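Local coordinates for protein alkaline phosphatase D (Bacillus subtilis, PDB 2YEQ) that hydrolyses phosphate esters, acting as an alkaline phosphatase and phosphodiesterase, at an active site that holds iron(III) and calcium, at residues Ser123-Glu128 / Thr133-Met138; Gln188-Ala193 / Ala197-Phe202; Trp204-Asp209 / Gln240-His245. All blocks are in the same frame, centred on the assembly; numbering follows the deposited sequence.

Interaction 1. Residues Ser123-Glu128 / Thr133-Met138; sequences SCQQYE and TAYKHM. With FE (Fe (III) ion), chain B.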
loop_
_atom_site.group_PDB
_atom_site.type_symbol
_atom_site.label_atom_id
_atom_site.label_comp_id
_atom_site.label_asym_id
_atom_site.label_seq_id
_atom_site.Cartn_x
_atom_site.Cartn_y
_atom_site.Cartn_z
ATOM N N SER A 123 -2.209 1.174 3.994
ATOM C CA SER A 123 -0.883 0.565 4.150
ATOM C C SER A 123 -0.739 0.073 5.561
ATOM O O SER A 123 -1.532 0.431 6.434
ATOM C CB SER A 123 0.197 1.617 3.855
ATOM O OG SER A 123 0.180 2.620 4.842
ATOM N N CYS A 124 0.286 -0.750 5.802
ATOM C CA CYS A 124 0.818 -0.978 7.153
ATOM C C CYS A 124 -0.162 -1.640 8.139
ATOM O O CYS A 124 -0.753 -1.014 9.055
ATOM C CB CYS A 124 1.455 0.300 7.728
ATOM S SG CYS A 124 2.940 0.908 6.779
ATOM N N GLN A 125 -0.269 -2.951 7.987
ATOM C CA GLN A 125 -1.249 -3.734 8.729
ATOM C C GLN A 125 -0.629 -4.825 9.607
ATOM O O GLN A 125 -1.064 -5.973 9.564
ATOM C CB GLN A 125 -2.274 -4.325 7.760
ATOM C CG GLN A 125 -1.727 -5.167 6.620
ATOM C CD GLN A 125 -2.656 -5.235 5.464
ATOM O OE1 GLN A 125 -3.359 -4.255 5.150
ATOM N NE2 GLN A 125 -2.662 -6.377 4.777
ATOM N N GLN A 126 0.331 -4.437 10.436
ATOM C CA GLN A 126 1.020 -5.372 11.329
ATOM C C GLN A 126 -0.066 -6.178 12.075
ATOM O O GLN A 126 -0.819 -5.640 12.867
ATOM C CB GLN A 126 1.927 -4.638 12.321
ATOM C CG GLN A 126 3.310 -5.256 12.558
ATOM C CD GLN A 126 3.285 -6.554 13.393
ATOM O OE1 GLN A 126 2.372 -7.330 13.273
ATOM N NE2 GLN A 126 4.312 -6.772 14.241
ATOM N N TYR A 127 -0.134 -7.471 11.793
ATOM C CA TYR A 127 -1.184 -8.355 12.319
ATOM C C TYR A 127 -1.211 -8.386 13.821
ATOM O O TYR A 127 -2.294 -8.464 14.452
ATOM C CB TYR A 127 -0.970 -9.758 11.746
ATOM C CG TYR A 127 -1.961 -10.846 12.118
ATOM C CD1 TYR A 127 -3.126 -11.048 11.358
ATOM C CD2 TYR A 127 -1.712 -11.704 13.175
ATOM C CE1 TYR A 127 -4.005 -12.068 11.671
ATOM C CE2 TYR A 127 -2.600 -12.718 13.496
ATOM C CZ TYR A 127 -3.735 -12.894 12.750
ATOM O OH TYR A 127 -4.623 -13.901 13.080
ATOM N N GLU A 128 -0.031 -8.283 14.414
ATOM C CA GLU A 128 0.083 -8.402 15.860
ATOM C C GLU A 128 -0.371 -7.143 16.599
ATOM O O GLU A 128 -0.689 -7.209 17.799
ATOM C CB GLU A 128 1.541 -8.657 16.252
ATOM C CG GLU A 128 2.183 -9.876 15.583
ATOM C CD GLU A 128 3.616 -10.083 16.092
ATOM O OE1 GLU A 128 4.442 -9.100 16.058
ATOM O OE2 GLU A 128 3.888 -11.201 16.581
ATOM N N THR A 133 -10.361 -3.917 12.095
ATOM C CA THR A 133 -11.599 -3.129 12.091
ATOM C C THR A 133 -11.631 -2.118 10.938
ATOM O O THR A 133 -12.684 -1.890 10.329
ATOM C CB THR A 133 -11.726 -2.399 13.403
ATOM O OG1 THR A 133 -11.362 -3.292 14.458
ATOM C CG2 THR A 133 -13.173 -1.848 13.618
ATOM N N ALA A 134 -10.476 -1.531 10.594
ATOM C CA ALA A 134 -10.438 -0.598 9.468
ATOM C C ALA A 134 -11.024 -1.194 8.206
ATOM O O ALA A 134 -11.728 -0.499 7.457
ATOM C CB ALA A 134 -8.987 -0.056 9.191
ATOM N N TYR A 135 -10.727 -2.470 7.935
ATOM C CA TYR A 135 -11.223 -3.110 6.727
ATOM C C TYR A 135 -12.714 -3.485 6.804
ATOM O O TYR A 135 -13.391 -3.545 5.779
ATOM C CB TYR A 135 -10.395 -4.341 6.375
ATOM C CG TYR A 135 -9.050 -4.039 5.748
ATOM C CD1 TYR A 135 -8.970 -3.282 4.594
ATOM C CD2 TYR A 135 -7.866 -4.511 6.309
ATOM C CE1 TYR A 135 -7.760 -2.996 3.999
ATOM C CE2 TYR A 135 -6.623 -4.239 5.709
ATOM C CZ TYR A 135 -6.573 -3.482 4.557
ATOM O OH TYR A 135 -5.392 -3.180 3.916
ATOM N N LYS A 136 -13.209 -3.749 7.996
ATOM C CA LYS A 136 -14.658 -3.929 8.201
ATOM C C LYS A 136 -15.366 -2.670 7.741
ATOM O O LYS A 136 -16.295 -2.735 6.945
ATOM C CB LYS A 136 -14.974 -4.193 9.666
ATOM C CG LYS A 136 -16.424 -4.629 9.892
ATOM C CD LYS A 136 -16.696 -4.842 11.361
ATOM C CE LYS A 136 -18.103 -5.391 11.602
ATOM N NZ LYS A 136 -18.168 -6.871 11.452
ATOM N N HIS A 137 -14.892 -1.515 8.212
ATOM C CA HIS A 137 -15.432 -0.227 7.761
ATOM C C HIS A 137 -15.205 0.051 6.279
ATOM O O HIS A 137 -16.114 0.553 5.594
ATOM C CB HIS A 137 -14.875 0.926 8.608
ATOM C CG HIS A 137 -15.270 0.857 10.050
ATOM N ND1 HIS A 137 -16.589 0.916 10.466
ATOM C CD2 HIS A 137 -14.526 0.722 11.173
ATOM C CE1 HIS A 137 -16.631 0.848 11.786
ATOM N NE2 HIS A 137 -15.393 0.724 12.242
ATOM N N MET A 138 -14.021 -0.277 5.749
ATOM C CA MET A 138 -13.755 0.010 4.369
ATOM C C MET A 138 -14.696 -0.750 3.455
ATOM O O MET A 138 -15.111 -0.226 2.423
ATOM C CB MET A 138 -12.312 -0.335 3.988
ATOM C CG MET A 138 -11.900 0.177 2.637
ATOM S SD MET A 138 -10.290 -0.441 2.085
ATOM C CE MET A 138 -9.290 0.404 3.287
HETATM FE FE FE B . 4.665 -0.233 8.200
#
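The loop carrying Gln125 stands well off the helix carrying Tyr135, with the nearest CA atoms, those of Gln125 and Ala134, 9.7 Å apart, so two long side chains have to bridge the space. The loop follows strand 117-122 of the calcineurin-like metallophosphatase fold and brings a metal ligand to the active site: Cys124 SG binds iron(III) at 2.5 Å, and Asp151, Tyr154 and His382 are further protein ligands of the same ion. One residue on, the side chain of Gln125 heads the other way, toward the helix. Its CG lies between the backbone N and the carbonyl carbon (chi1 56°), and the rest of the chain runs out extended to meet the phenol. Tyr135 OH donates to Gln125 OE1 at 2.6 Å, in the plane of the carbonyl, while the amide stands almost perpendicular to the tyrosine ring and its oxygen arrives at the ring edge. His148 NE2 is a second partner of this buried oxygen and Gln125 NE2 bonds to Tyr152 O, which leaves the amide little freedom to flip. The tyrosine ring also packs on Leu195 and Ala198 of helix 193-201. A phenylalanine in place of Tyr135 would probably leave Gln125 OE1 without its helix-side donor and tie the metal-binding loop less firmly to helix 133-138. Farther along the loop, Gln126 closes a small ring of bonds with Glu128: its OE1 accepts from Glu128 N at 2.8 Å, and its NE2 donates nearly straight to Glu128 OE1 at 3.0 Å, on the anti side of the carboxylate.

Interaction 2. Residues Gln188-Ala193 / Ala197-Phe202; sequences QYRSDA and AAHAAF. With PE5 (3,6,9,12,15,18,21,24-octaoxahexacosan-1-ol), chain D; EDO (1,2-ethanediol), chain C.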
loop_
_atom_site.group_PDB
_atom_site.type_symbol
_atom_site.label_atom_id
_atom_site.label_comp_id
_atom_site.label_asym_id
_atom_site.label_seq_id
_atom_site.Cartn_x
_atom_site.Cartn_y
_atom_site.Cartn_z
ATOM N N GLN A 188 -1.638 -16.185 6.926
ATOM C CA GLN A 188 -2.050 -15.726 8.248
ATOM C C GLN A 188 -2.816 -14.410 8.150
ATOM O O GLN A 188 -3.863 -14.258 8.765
ATOM C CB GLN A 188 -0.871 -15.527 9.196
ATOM C CG GLN A 188 -1.276 -14.907 10.520
ATOM C CD GLN A 188 -0.139 -14.798 11.515
ATOM O OE1 GLN A 188 0.973 -14.390 11.154
ATOM N NE2 GLN A 188 -0.413 -15.146 12.787
ATOM N N TYR A 189 -2.243 -13.455 7.423
ATOM C CA TYR A 189 -2.828 -12.116 7.256
ATOM C C TYR A 189 -4.135 -12.166 6.477
ATOM O O TYR A 189 -5.120 -11.579 6.892
ATOM C CB TYR A 189 -1.825 -11.161 6.545
ATOM C CG TYR A 189 -0.797 -10.545 7.484
ATOM C CD1 TYR A 189 0.035 -11.340 8.257
ATOM C CD2 TYR A 189 -0.628 -9.170 7.557
ATOM C CE1 TYR A 189 0.974 -10.786 9.104
ATOM C CE2 TYR A 189 0.297 -8.598 8.410
ATOM C CZ TYR A 189 1.126 -9.413 9.161
ATOM O OH TYR A 189 2.038 -8.853 10.026
ATOM N N ARG A 190 -4.129 -12.891 5.360
ATOM C CA ARG A 190 -5.244 -12.950 4.439
ATOM C C ARG A 190 -6.437 -13.781 4.988
ATOM O O ARG A 190 -7.535 -13.700 4.444
ATOM C CB ARG A 190 -4.755 -13.497 3.098
ATOM C CG ARG A 190 -5.715 -13.422 1.931
ATOM C CD ARG A 190 -6.150 -11.982 1.693
ATOM N NE ARG A 190 -6.336 -11.580 0.314
ATOM C CZ ARG A 190 -5.431 -11.610 -0.672
ATOM N NH1 ARG A 190 -4.210 -12.104 -0.508
ATOM N NH2 ARG A 190 -5.780 -11.194 -1.882
ATOM N N SER A 191 -6.212 -14.547 6.057
ATOM C CA SER A 191 -7.247 -15.339 6.715
ATOM C C SER A 191 -8.238 -14.451 7.495
ATOM O O SER A 191 -9.289 -14.915 7.908
ATOM C CB SER A 191 -6.601 -16.297 7.742
ATOM O OG SER A 191 -6.007 -17.371 7.070
ATOM N N ASP A 192 -7.833 -13.225 7.792
ATOM C CA ASP A 192 -8.655 -12.320 8.575
ATOM C C ASP A 192 -9.915 -11.967 7.787
ATOM O O ASP A 192 -9.821 -11.501 6.663
ATOM C CB ASP A 192 -7.876 -11.060 8.909
ATOM C CG ASP A 192 -8.666 -10.126 9.772
ATOM O OD1 ASP A 192 -9.586 -9.498 9.202
ATOM O OD2 ASP A 192 -8.390 -10.044 10.988
ATOM N N ALA A 193 -11.076 -12.165 8.411
ATOM C CA ALA A 193 -12.389 -12.016 7.756
ATOM C C ALA A 193 -12.617 -10.608 7.234
ATOM O O ALA A 193 -13.235 -10.426 6.186
ATOM C CB ALA A 193 -13.548 -12.429 8.720
ATOM N N ALA A 197 -13.182 -9.474 3.342
ATOM C CA ALA A 197 -14.415 -8.746 2.931
ATOM C C ALA A 197 -14.043 -7.527 2.084
ATOM O O ALA A 197 -14.658 -7.259 1.061
ATOM C CB ALA A 197 -15.219 -8.305 4.167
ATOM N N ALA A 198 -13.014 -6.808 2.516
ATOM C CA ALA A 198 -12.515 -5.648 1.751
ATOM C C ALA A 198 -11.992 -6.046 0.385
ATOM O O ALA A 198 -12.212 -5.315 -0.615
ATOM C CB ALA A 198 -11.479 -4.853 2.582
ATOM N N HIS A 199 -11.365 -7.232 0.290
ATOM C CA HIS A 199 -10.948 -7.734 -1.009
ATOM C C HIS A 199 -12.128 -8.129 -1.895
ATOM O O HIS A 199 -12.090 -7.887 -3.091
ATOM C CB HIS A 199 -9.975 -8.924 -0.894
ATOM C CG HIS A 199 -8.543 -8.526 -0.701
ATOM N ND1 HIS A 199 -7.821 -7.885 -1.681
ATOM C CD2 HIS A 199 -7.694 -8.710 0.344
ATOM C CE1 HIS A 199 -6.582 -7.687 -1.246
ATOM N NE2 HIS A 199 -6.479 -8.185 -0.022
ATOM N N ALA A 200 -13.144 -8.781 -1.316
ATOM C CA ALA A 200 -14.308 -9.234 -2.082
ATOM C C ALA A 200 -15.175 -8.044 -2.560
ATOM O O ALA A 200 -15.850 -8.126 -3.578
ATOM C CB ALA A 200 -15.168 -10.246 -1.233
ATOM N N ALA A 201 -15.075 -6.916 -1.871
ATOM C CA ALA A 201 -15.901 -5.733 -2.167
ATOM C C ALA A 201 -15.448 -4.863 -3.348
ATOM O O ALA A 201 -16.276 -4.218 -4.016
ATOM C CB ALA A 201 -16.025 -4.881 -0.891
ATOM N N PHE A 202 -14.144 -4.815 -3.614
ATOM C CA PHE A 202 -13.580 -3.868 -4.600
ATOM C C PHE A 202 -12.367 -4.451 -5.341
ATOM O O PHE A 202 -11.666 -5.272 -4.790
ATOM C CB PHE A 202 -13.031 -2.618 -3.906
ATOM C CG PHE A 202 -13.845 -2.111 -2.775
ATOM C CD1 PHE A 202 -15.036 -1.424 -3.015
ATOM C CD2 PHE A 202 -13.404 -2.225 -1.483
ATOM C CE1 PHE A 202 -15.773 -0.920 -1.980
ATOM C CE2 PHE A 202 -14.149 -1.715 -0.430
ATOM C CZ PHE A 202 -15.352 -1.071 -0.694
HETATM C C50 PE5 D . -22.842 -10.018 -3.035
HETATM O O1 PE5 D . -21.459 -9.704 -3.250
HETATM C C1 PE5 D . -20.903 -9.119 -2.086
HETATM C C2 PE5 D . -19.478 -8.635 -2.271
HETATM O O2 PE5 D . -18.780 -8.769 -1.029
HETATM C C3 PE5 D . -18.848 -7.660 -0.130
HETATM C C4 PE5 D . -17.904 -7.897 1.031
HETATM C C1 EDO C . -17.214 -2.615 -6.594
HETATM O O1 EDO C . -16.424 -3.784 -6.761
HETATM C C2 EDO C . -16.467 -1.409 -7.126
HETATM O O2 EDO C . -17.423 -0.351 -7.251
#
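Arg190 lays its guanidinium over one face of the His199 imidazole, with NH2 of Arg190 3.6 Å above the centre of the ring. The two flat groups are inclined by 35° to each other, and the closest atoms are Arg190 NE and His199 CD2 at 3.2 Å. Although NE also comes near His199 NE2, the angle is too poor for a hydrogen bond, so the pair meets by face contact alone, the guanidinium lying inclined over the imidazole. The arginine gets there by bending: CG leaves anti to the backbone N (chi1 -170°), and turns at chi2 and chi3 swing the head across the ring. The polar ends are held from outside, Arg190 NH1 by His245 O and His199 NE2 by Tyr152 OH, while the imidazole also stacks with Trp204. Along the chain from Arg190 a new helix begins, with Ala197 N donating to Ala193 O at 3.0 Å in its first turn. Asp192 is its N-cap, with OD1 bonded to Leu195 N and OD2 in a salt bridge with Arg169. The Arg190-His199 contact thus joins helix 179-190 to helix 193-201 across the short link between them, and both residues rest on Ala14 of strand 13-16.

Interaction 3. Residues Trp204-Asp209 / Gln240-His245; sequences WVVTWD and QAYYEH. With CA (calcium ion), chain E; EDO (1,2-ethanediol), chain F.
Tyr242 OH donates to a water at 2.5 Å, and that water in turn donates to Thr207 O at 2.9 Å, linking the helix to the backbone of the loop without a direct hydrogen bond. The water sits at the edge of the phenol, in its plane. The hydroxyl also packs against Val206, whose CG2 lies 3.4 Å from Tyr242 OH. Over one face of the tyrosine comes the indole of Trp208 in a T-shaped (edge-to-face) pair, with the planes 60° apart. Trp208 CE3 does the touching, 3.4 Å above the phenol plane and displaced toward its rim. This follows from the tryptophan torsion (chi1 48°), which sets CG between the backbone N and carbonyl carbon and turns the six-membered ring to the helix; Asp277 takes up the polar end at NE1. The next residue, Asp209, binds calcium through OD2 at 2.3 Å, sharing the ion with Asp151, Asp210 and Asp380, while its OD1 forms a salt bridge with Arg279. Helix 228-245 is therefore packed against the end of strand 203-206 and the metal-binding loop that follows it, with strand 145-148 alongside and helix 179-190 touching Tyr242 through His186.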
loop_
_atom_site.group_PDB
_atom_site.type_symbol
_atom_site.label_atom_id
_atom_site.label_comp_id
_atom_site.label_asym_id
_atom_site.label_seq_id
_atom_site.Cartn_x
_atom_site.Cartn_y
_atom_site.Cartn_z
ATOM N N TRP A 204 -8.543 -4.149 -6.328
ATOM C CA TRP A 204 -7.392 -3.563 -5.661
ATOM C C TRP A 204 -6.235 -3.371 -6.655
ATOM O O TRP A 204 -6.026 -4.194 -7.570
ATOM C CB TRP A 204 -6.892 -4.435 -4.521
ATOM C CG TRP A 204 -7.720 -4.429 -3.267
ATOM C CD1 TRP A 204 -9.088 -4.447 -3.183
ATOM C CD2 TRP A 204 -7.241 -4.443 -1.917
ATOM N NE1 TRP A 204 -9.476 -4.458 -1.882
ATOM C CE2 TRP A 204 -8.370 -4.467 -1.078
ATOM C CE3 TRP A 204 -5.960 -4.424 -1.334
ATOM C CZ2 TRP A 204 -8.268 -4.478 0.295
ATOM C CZ3 TRP A 204 -5.854 -4.424 0.010
ATOM C CH2 TRP A 204 -6.996 -4.469 0.832
ATOM N N VAL A 205 -5.495 -2.280 -6.448
ATOM C CA VAL A 205 -4.238 -1.998 -7.122
ATOM C C VAL A 205 -3.191 -1.969 -6.022
ATOM O O VAL A 205 -3.149 -1.052 -5.197
ATOM C CB VAL A 205 -4.289 -0.683 -7.912
ATOM C CG1 VAL A 205 -2.954 -0.408 -8.659
ATOM C CG2 VAL A 205 -5.424 -0.766 -8.940
ATOM N N VAL A 206 -2.360 -3.011 -5.965
ATOM C CA VAL A 206 -1.400 -3.126 -4.877
ATOM C C VAL A 206 0.022 -2.785 -5.345
ATOM O O VAL A 206 0.394 -3.037 -6.496
ATOM C CB VAL A 206 -1.432 -4.574 -4.265
ATOM C CG1 VAL A 206 -2.844 -4.890 -3.700
ATOM C CG2 VAL A 206 -1.039 -5.614 -5.328
ATOM N N THR A 207 0.805 -2.226 -4.425
ATOM C CA THR A 207 2.251 -2.121 -4.586
ATOM C C THR A 207 2.861 -2.311 -3.227
ATOM O O THR A 207 2.195 -2.079 -2.218
ATOM C CB THR A 207 2.676 -0.791 -5.239
ATOM O OG1 THR A 207 4.081 -0.832 -5.480
ATOM C CG2 THR A 207 2.266 0.453 -4.356
ATOM N N TRP A 208 4.100 -2.799 -3.170
ATOM C CA TRP A 208 4.679 -3.226 -1.887
ATOM C C TRP A 208 5.580 -2.137 -1.345
ATOM O O TRP A 208 5.939 -1.221 -2.068
ATOM C CB TRP A 208 5.489 -4.529 -2.059
ATOM C CG TRP A 208 6.449 -4.545 -3.189
ATOM C CD1 TRP A 208 7.274 -3.535 -3.599
ATOM C CD2 TRP A 208 6.700 -5.650 -4.065
ATOM N NE1 TRP A 208 8.014 -3.950 -4.689
ATOM C CE2 TRP A 208 7.684 -5.242 -4.988
ATOM C CE3 TRP A 208 6.200 -6.953 -4.144
ATOM C CZ2 TRP A 208 8.158 -6.080 -5.993
ATOM C CZ3 TRP A 208 6.662 -7.784 -5.142
ATOM C CH2 TRP A 208 7.648 -7.346 -6.055
ATOM N N ASP A 209 5.950 -2.254 -0.083
ATOM C CA ASP A 209 7.044 -1.474 0.482
ATOM C C ASP A 209 8.075 -2.472 1.030
ATOM O O ASP A 209 8.344 -3.479 0.358
ATOM C CB ASP A 209 6.575 -0.459 1.543
ATOM C CG ASP A 209 7.671 0.563 1.907
ATOM O OD1 ASP A 209 8.447 0.973 0.993
ATOM O OD2 ASP A 209 7.779 0.914 3.137
ATOM N N GLN A 240 7.737 -14.089 -5.043
ATOM C CA GLN A 240 6.884 -15.179 -5.521
ATOM C C GLN A 240 5.615 -15.292 -4.647
ATOM O O GLN A 240 4.512 -15.373 -5.179
ATOM C CB GLN A 240 7.613 -16.542 -5.551
ATOM C CG GLN A 240 6.708 -17.648 -6.152
ATOM C CD GLN A 240 7.429 -18.958 -6.506
ATOM O OE1 GLN A 240 8.620 -18.977 -6.861
ATOM N NE2 GLN A 240 6.680 -20.056 -6.465
ATOM N N ALA A 241 5.781 -15.297 -3.334
ATOM C CA ALA A 241 4.643 -15.404 -2.399
ATOM C C ALA A 241 3.682 -14.227 -2.558
ATOM O O ALA A 241 2.455 -14.397 -2.448
ATOM C CB ALA A 241 5.101 -15.482 -0.977
ATOM N N TYR A 242 4.233 -13.045 -2.847
ATOM C CA TYR A 242 3.407 -11.857 -3.075
ATOM C C TYR A 242 2.568 -12.032 -4.330
ATOM O O TYR A 242 1.357 -11.864 -4.299
ATOM C CB TYR A 242 4.296 -10.626 -3.190
ATOM C CG TYR A 242 3.575 -9.300 -3.222
ATOM C CD1 TYR A 242 3.257 -8.640 -2.057
ATOM C CD2 TYR A 242 3.277 -8.682 -4.426
ATOM C CE1 TYR A 242 2.593 -7.396 -2.086
ATOM C CE2 TYR A 242 2.649 -7.437 -4.464
ATOM C CZ TYR A 242 2.326 -6.806 -3.296
ATOM O OH TYR A 242 1.717 -5.572 -3.355
ATOM N N TYR A 243 3.209 -12.399 -5.436
ATOM C CA TYR A 243 2.496 -12.705 -6.645
ATOM C C TYR A 243 1.369 -13.727 -6.387
ATOM O O TYR A 243 0.239 -13.518 -6.830
ATOM C CB TYR A 243 3.422 -13.225 -7.766
ATOM C CG TYR A 243 2.635 -13.678 -8.964
ATOM C CD1 TYR A 243 2.170 -12.758 -9.907
ATOM C CD2 TYR A 243 2.266 -15.017 -9.120
ATOM C CE1 TYR A 243 1.407 -13.159 -10.984
ATOM C CE2 TYR A 243 1.497 -15.420 -10.189
ATOM C CZ TYR A 243 1.063 -14.485 -11.126
ATOM O OH TYR A 243 0.297 -14.885 -12.206
ATOM N N GLU A 244 1.705 -14.836 -5.726
ATOM C CA GLU A 244 0.748 -15.921 -5.487
ATOM C C GLU A 244 -0.491 -15.396 -4.750
ATOM O O GLU A 244 -1.569 -15.921 -4.938
ATOM C CB GLU A 244 1.410 -17.072 -4.711
ATOM C CG GLU A 244 2.432 -17.839 -5.571
ATOM C CD GLU A 244 3.326 -18.793 -4.824
ATOM O OE1 GLU A 244 3.366 -18.727 -3.579
ATOM O OE2 GLU A 244 4.019 -19.608 -5.511
ATOM N N HIS A 245 -0.336 -14.372 -3.915
ATOM C CA HIS A 245 -1.443 -13.900 -3.094
ATOM C C HIS A 245 -2.092 -12.596 -3.551
ATOM O O HIS A 245 -3.005 -12.117 -2.905
ATOM C CB HIS A 245 -1.027 -13.814 -1.626
ATOM C CG HIS A 245 -0.774 -15.155 -1.025
ATOM N ND1 HIS A 245 0.413 -15.829 -1.204
ATOM C CD2 HIS A 245 -1.584 -15.982 -0.320
ATOM C CE1 HIS A 245 0.326 -17.012 -0.617
ATOM N NE2 HIS A 245 -0.872 -17.124 -0.072
HETATM CA CA CA E . 7.282 0.366 5.313
HETATM C C1 EDO F . 11.292 -17.666 -10.385
HETATM O O1 EDO F . 11.368 -18.509 -11.531
HETATM C C2 EDO F . 10.335 -18.228 -9.336
HETATM O O2 EDO F . 9.687 -17.171 -8.627
HETATM O O HOH W 1 1.270 -4.555 -1.086
HETATM O O HOH W 2 4.949 0.818 4.333
#

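The three contacts follow one another along the chain, and all lie in the PhoD-like phosphatase region. The centres of interactions 1 and 2 are about 10 Å apart, those of interactions 2 and 3 about 14 Å and those of interactions 1 and 3 about 16 Å. Strands 117-122 and 203-206 share a mixed sheet, with strand 145-148 between them, and the loops after 117-122 and 203-206 deliver the iron ligand of interaction 1 and the calcium ligand of interaction 3. Interaction 2 touches both: Tyr189 OH bonds to Tyr127 N, and Ala198 O to Trp204 NE1. Interactions 1 and 3 also meet directly, where Tyr135 packs on Trp204. They tie helices 133-138 and 228-245 to the metal-bearing loops.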